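Local coordinates for protein DnaJ homolog subfamily C member 3 (Mus musculus, PDB 3IEG) that acts in the unfolded protein response as a co-chaperone that binds misfolded proteins through its tetratricopeptide repeats and restrains the kinase GCN2, at residues 271-283 with 294-308. Numbering follows the deposited sequence.
Sequences TVRSKERICHCFS and ICSEVLQMEPDNVNA
Cys-279 and Cys-295 form a disulfide across the two roughly antiparallel helices of the eighth tetratricopeptide repeat, SG to SG 2.1 Å, where their backbones come nearest. Beside it the side chain of Ile-294 enters as a knob among Lys-275, Ile-278, Cys-279 and Phe-282, its CD1 lying 3.5 Å from Cys-279 CA. Val-298 continues the apolar seam, CG2 reaching Lys-275 CB and CG1 facing Glu-276 CB. At one border Lys-275, extended beyond CG, carries NZ to Glu-297 OE1 in a salt bridge of 2.9 Å. At another, Arg-273 grips Glu-302 end-on, NH1 to OE1 and NH2 to OE2, with the guanidinium and carboxylate planes 36° apart. NH2 also bonds Glu-276 OE1, joining both acids through one arginine. Glu-276 holds its CG anti to the backbone N (chi1 -174°) and thereby extends toward the end of the turn and the first residues of helix 306-318: Asn-305 ND2 meets its OE1 from above the carboxylate plane at 2.7 Å, and Asn-307 ND2 binds its OE2 at 2.9 Å. Replacing Glu-276 by an alanine removes this carboxylate and is likely to leave the Asn-307 amide freer to turn, Asn-305 without one of its acceptors, and Arg-273 with one anionic partner fewer. Asn-305 is fixed as the N-cap of helix 306-318, OD1 accepting from Ala-308 N, while its ND2 also donates to Glu-302 OE2. Glu-269 gives Arg-273 another salt bridge. The disulfide thus pins the repeat's two helices together, Glu-276 reaches through Asn-307 to the start of the ninth repeat, and the arginine probably eases the repulsion between Glu-276 and Glu-302.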
loop_
_atom_site.group_PDB
_atom_site.type_symbol
_atom_site.label_atom_id
_atom_site.label_comp_id
_atom_site.label_asym_id
_atom_site.label_seq_id
_atom_site.Cartn_x
_atom_site.Cartn_y
_atom_site.Cartn_z
ATOM N N THR A 271 14.685 -15.507 -10.906
ATOM C CA THR A 271 15.820 -16.079 -11.633
ATOM C C THR A 271 16.881 -15.001 -11.895
ATOM O O THR A 271 18.056 -15.229 -11.621
ATOM C CB THR A 271 15.457 -16.892 -12.932
ATOM O OG1 THR A 271 15.310 -16.017 -14.057
ATOM C CG2 THR A 271 14.199 -17.736 -12.750
ATOM N N VAL A 272 16.464 -13.830 -12.377
ATOM C CA VAL A 272 17.400 -12.730 -12.687
ATOM C C VAL A 272 18.238 -12.327 -11.469
ATOM O O VAL A 272 19.459 -12.169 -11.566
ATOM C CB VAL A 272 16.677 -11.462 -13.241
ATOM C CG1 VAL A 272 17.688 -10.419 -13.650
ATOM C CG2 VAL A 272 15.793 -11.812 -14.430
ATOM N N ARG A 273 17.575 -12.171 -10.328
ATOM C CA ARG A 273 18.242 -11.773 -9.103
ATOM C C ARG A 273 19.139 -12.897 -8.603
ATOM O O ARG A 273 20.239 -12.638 -8.127
ATOM C CB ARG A 273 17.219 -11.381 -8.037
ATOM C CG ARG A 273 17.605 -10.174 -7.199
ATOM C CD ARG A 273 17.298 -8.857 -7.915
ATOM N NE ARG A 273 18.381 -8.504 -8.817
ATOM C CZ ARG A 273 18.227 -8.001 -10.032
ATOM N NH1 ARG A 273 17.027 -7.775 -10.532
ATOM N NH2 ARG A 273 19.292 -7.737 -10.758
ATOM N N SER A 274 18.671 -14.140 -8.733
ATOM C CA SER A 274 19.465 -15.312 -8.358
ATOM C C SER A 274 20.703 -15.461 -9.229
ATOM O O SER A 274 21.788 -15.737 -8.719
ATOM C CB SER A 274 18.633 -16.591 -8.401
ATOM O OG SER A 274 17.669 -16.579 -7.362
ATOM N N LYS A 275 20.541 -15.267 -10.534
ATOM C CA LYS A 275 21.665 -15.315 -11.455
ATOM C C LYS A 275 22.700 -14.261 -11.103
ATOM O O LYS A 275 23.897 -14.552 -11.091
ATOM C CB LYS A 275 21.203 -15.158 -12.902
ATOM C CG LYS A 275 20.859 -16.476 -13.603
ATOM C CD LYS A 275 20.553 -16.231 -15.084
ATOM C CE LYS A 275 19.987 -17.478 -15.772
ATOM N NZ LYS A 275 19.900 -17.272 -17.250
ATOM N N GLU A 276 22.244 -13.050 -10.783
ATOM C CA GLU A 276 23.156 -11.989 -10.367
ATOM C C GLU A 276 24.030 -12.415 -9.174
ATOM O O GLU A 276 25.245 -12.229 -9.187
ATOM C CB GLU A 276 22.396 -10.704 -10.039
ATOM C CG GLU A 276 23.331 -9.539 -9.743
ATOM C CD GLU A 276 22.687 -8.411 -8.964
ATOM O OE1 GLU A 276 21.656 -7.885 -9.436
ATOM O OE2 GLU A 276 23.235 -8.019 -7.904
ATOM N N ARG A 277 23.404 -12.983 -8.147
ATOM C CA ARG A 277 24.131 -13.448 -6.969
ATOM C C ARG A 277 25.042 -14.647 -7.295
ATOM O O ARG A 277 26.129 -14.780 -6.728
ATOM C CB ARG A 277 23.177 -13.761 -5.797
ATOM C CG ARG A 277 22.350 -12.576 -5.269
ATOM C CD ARG A 277 23.216 -11.371 -4.902
ATOM N NE ARG A 277 23.803 -11.460 -3.561
ATOM C CZ ARG A 277 24.943 -10.877 -3.194
ATOM N NH1 ARG A 277 25.659 -10.180 -4.068
ATOM N NH2 ARG A 277 25.388 -11.005 -1.956
ATOM N N ILE A 278 24.614 -15.499 -8.225
ATOM C CA ILE A 278 25.454 -16.606 -8.658
ATOM C C ILE A 278 26.677 -16.054 -9.395
ATOM O O ILE A 278 27.805 -16.504 -9.168
ATOM C CB ILE A 278 24.673 -17.656 -9.487
ATOM C CG1 ILE A 278 23.798 -18.507 -8.547
ATOM C CG2 ILE A 278 25.637 -18.553 -10.296
ATOM C CD1 ILE A 278 22.711 -19.330 -9.236
ATOM N N CYS A 279 26.448 -15.057 -10.243
ATOM C CA CYS A 279 27.526 -14.309 -10.878
ATOM C C CYS A 279 28.535 -13.810 -9.841
ATOM O O CYS A 279 29.746 -13.915 -10.040
ATOM C CB CYS A 279 26.935 -13.165 -11.699
ATOM S SG CYS A 279 28.000 -11.743 -11.937
ATOM N N HIS A 280 28.020 -13.303 -8.721
ATOM C CA HIS A 280 28.838 -12.872 -7.588
ATOM C C HIS A 280 29.606 -14.044 -6.983
ATOM O O HIS A 280 30.795 -13.927 -6.719
ATOM C CB HIS A 280 27.960 -12.194 -6.531
ATOM C CG HIS A 280 28.727 -11.580 -5.401
ATOM N ND1 HIS A 280 29.526 -10.467 -5.559
ATOM C CD2 HIS A 280 28.803 -11.913 -4.089
ATOM C CE1 HIS A 280 30.065 -10.145 -4.396
ATOM N NE2 HIS A 280 29.643 -11.006 -3.487
ATOM N N CYS A 281 28.926 -15.171 -6.782
ATOM C CA CYS A 281 29.549 -16.364 -6.203
ATOM C C CYS A 281 30.758 -16.867 -6.970
ATOM O O CYS A 281 31.831 -17.011 -6.398
ATOM C CB CYS A 281 28.540 -17.488 -6.038
ATOM S SG CYS A 281 27.598 -17.291 -4.552
ATOM N N PHE A 282 30.590 -17.111 -8.263
ATOM C CA PHE A 282 31.704 -17.560 -9.091
ATOM C C PHE A 282 32.871 -16.556 -9.109
ATOM O O PHE A 282 34.023 -16.946 -8.967
ATOM C CB PHE A 282 31.227 -17.938 -10.497
ATOM C CG PHE A 282 30.572 -19.302 -10.571
ATOM C CD1 PHE A 282 31.320 -20.470 -10.355
ATOM C CD2 PHE A 282 29.223 -19.429 -10.871
ATOM C CE1 PHE A 282 30.717 -21.748 -10.433
ATOM C CE2 PHE A 282 28.613 -20.701 -10.953
ATOM C CZ PHE A 282 29.359 -21.856 -10.731
ATOM N N SER A 283 32.563 -15.269 -9.236
ATOM C CA SER A 283 33.584 -14.222 -9.185
ATOM C C SER A 283 34.443 -14.288 -7.918
ATOM O O SER A 283 35.664 -14.355 -7.997
ATOM C CB SER A 283 32.937 -12.840 -9.323
ATOM O OG SER A 283 33.916 -11.815 -9.425
ATOM N N ILE A 294 28.108 -16.283 -16.969
ATOM C CA ILE A 294 26.800 -15.964 -16.400
ATOM C C ILE A 294 26.643 -14.508 -15.999
ATOM O O ILE A 294 25.535 -14.003 -16.009
ATOM C CB ILE A 294 26.353 -16.946 -15.269
ATOM C CG1 ILE A 294 26.654 -16.395 -13.878
ATOM C CG2 ILE A 294 26.932 -18.353 -15.505
ATOM C CD1 ILE A 294 28.094 -16.552 -13.446
ATOM N N CYS A 295 27.734 -13.825 -15.668
ATOM C CA CYS A 295 27.640 -12.384 -15.460
ATOM C C CYS A 295 27.248 -11.708 -16.772
ATOM O O CYS A 295 26.518 -10.712 -16.764
ATOM C CB CYS A 295 28.929 -11.783 -14.888
ATOM S SG CYS A 295 29.425 -12.412 -13.254
ATOM N N SER A 296 27.710 -12.271 -17.892
ATOM C CA SER A 296 27.282 -11.821 -19.219
ATOM C C SER A 296 25.792 -12.041 -19.442
ATOM O O SER A 296 25.107 -11.160 -19.949
ATOM C CB SER A 296 28.074 -12.518 -20.314
ATOM O OG SER A 296 29.426 -12.124 -20.262
ATOM N N GLU A 297 25.293 -13.215 -19.062
ATOM C CA GLU A 297 23.863 -13.504 -19.175
ATOM C C GLU A 297 23.047 -12.457 -18.446
ATOM O O GLU A 297 22.169 -11.843 -19.036
ATOM C CB GLU A 297 23.524 -14.876 -18.615
ATOM C CG GLU A 297 24.107 -16.022 -19.389
ATOM C CD GLU A 297 23.752 -17.339 -18.764
ATOM O OE1 GLU A 297 22.699 -17.396 -18.081
ATOM O OE2 GLU A 297 24.524 -18.311 -18.950
ATOM N N VAL A 298 23.352 -12.251 -17.168
ATOM C CA VAL A 298 22.692 -11.222 -16.372
ATOM C C VAL A 298 22.743 -9.892 -17.123
ATOM O O VAL A 298 21.728 -9.211 -17.244
ATOM C CB VAL A 298 23.310 -11.100 -14.946
ATOM C CG1 VAL A 298 22.585 -10.052 -14.121
ATOM C CG2 VAL A 298 23.243 -12.422 -14.223
ATOM N N LEU A 299 23.916 -9.557 -17.659
ATOM C CA LEU A 299 24.120 -8.289 -18.356
ATOM C C LEU A 299 23.395 -8.198 -19.694
ATOM O O LEU A 299 23.051 -7.106 -20.142
ATOM C CB LEU A 299 25.608 -7.997 -18.525
ATOM C CG LEU A 299 26.271 -7.409 -17.284
ATOM C CD1 LEU A 299 27.772 -7.580 -17.345
ATOM C CD2 LEU A 299 25.907 -5.949 -17.117
ATOM N N GLN A 300 23.163 -9.341 -20.327
ATOM C CA GLN A 300 22.326 -9.388 -21.513
ATOM C C GLN A 300 20.957 -8.820 -21.172
ATOM O O GLN A 300 20.411 -8.015 -21.925
ATOM C CB GLN A 300 22.179 -10.821 -22.030
ATOM C CG GLN A 300 23.313 -11.302 -22.941
ATOM C CD GLN A 300 23.206 -10.773 -24.370
ATOM O OE1 GLN A 300 22.143 -10.315 -24.807
ATOM N NE2 GLN A 300 24.314 -10.838 -25.105
HETATM N N MSE A 301 20.422 -9.226 -20.023
HETATM C CA MSE A 301 19.113 -8.766 -19.576
HETATM C C MSE A 301 19.167 -7.415 -18.882
HETATM O O MSE A 301 18.233 -6.630 -18.992
HETATM C CB MSE A 301 18.466 -9.794 -18.660
HETATM C CG MSE A 301 18.256 -11.140 -19.321
HETATM SE SE MSE A 301 17.795 -12.520 -18.013
HETATM C CE MSE A 301 18.355 -14.127 -19.036
ATOM N N GLU A 302 20.250 -7.140 -18.168
ATOM C CA GLU A 302 20.380 -5.874 -17.460
ATOM C C GLU A 302 21.720 -5.224 -17.765
ATOM O O GLU A 302 22.634 -5.293 -16.950
ATOM C CB GLU A 302 20.227 -6.078 -15.949
ATOM C CG GLU A 302 18.883 -6.635 -15.497
ATOM C CD GLU A 302 18.705 -6.579 -13.992
ATOM O OE1 GLU A 302 17.629 -6.988 -13.508
ATOM O OE2 GLU A 302 19.630 -6.123 -13.291
ATOM N N PRO A 303 21.845 -4.578 -18.938
ATOM C CA PRO A 303 23.136 -3.994 -19.334
ATOM C C PRO A 303 23.741 -3.023 -18.318
ATOM O O PRO A 303 24.943 -2.774 -18.363
ATOM C CB PRO A 303 22.809 -3.264 -20.647
ATOM C CG PRO A 303 21.312 -3.118 -20.654
ATOM C CD PRO A 303 20.810 -4.346 -19.963
ATOM N N ASP A 304 22.928 -2.497 -17.404
ATOM C CA ASP A 304 23.407 -1.493 -16.447
ATOM C C ASP A 304 23.631 -2.003 -15.021
ATOM O O ASP A 304 23.965 -1.209 -14.138
ATOM C CB ASP A 304 22.468 -0.279 -16.418
ATOM C CG ASP A 304 22.491 0.519 -17.719
ATOM O OD1 ASP A 304 23.597 0.869 -18.203
ATOM O OD2 ASP A 304 21.394 0.806 -18.254
ATOM N N ASN A 305 23.448 -3.309 -14.796
ATOM C CA ASN A 305 23.648 -3.923 -13.470
ATOM C C ASN A 305 25.069 -3.722 -12.938
ATOM O O ASN A 305 26.003 -4.404 -13.361
ATOM C CB ASN A 305 23.289 -5.418 -13.494
ATOM C CG ASN A 305 23.283 -6.059 -12.100
ATOM O OD1 ASN A 305 24.202 -5.871 -11.301
ATOM N ND2 ASN A 305 22.250 -6.837 -11.819
ATOM N N VAL A 306 25.214 -2.785 -12.003
ATOM C CA VAL A 306 26.520 -2.406 -11.462
ATOM C C VAL A 306 27.267 -3.597 -10.829
ATOM O O VAL A 306 28.455 -3.800 -11.107
ATOM C CB VAL A 306 26.401 -1.211 -10.473
ATOM C CG1 VAL A 306 27.764 -0.802 -9.922
ATOM C CG2 VAL A 306 25.741 -0.023 -11.156
ATOM N N ASN A 307 26.567 -4.378 -9.998
ATOM C CA ASN A 307 27.151 -5.557 -9.331
ATOM C C ASN A 307 27.737 -6.571 -10.315
ATOM O O ASN A 307 28.844 -7.083 -10.112
ATOM C CB ASN A 307 26.117 -6.256 -8.440
ATOM C CG ASN A 307 25.683 -5.410 -7.255
ATOM O OD1 ASN A 307 26.448 -4.603 -6.731
ATOM N ND2 ASN A 307 24.444 -5.611 -6.817
ATOM N N ALA A 308 26.982 -6.842 -11.375
ATOM C CA ALA A 308 27.384 -7.772 -12.435
ATOM C C ALA A 308 28.594 -7.248 -13.200
ATOM O O ALA A 308 29.486 -8.020 -13.563
ATOM C CB ALA A 308 26.214 -8.043 -13.392
#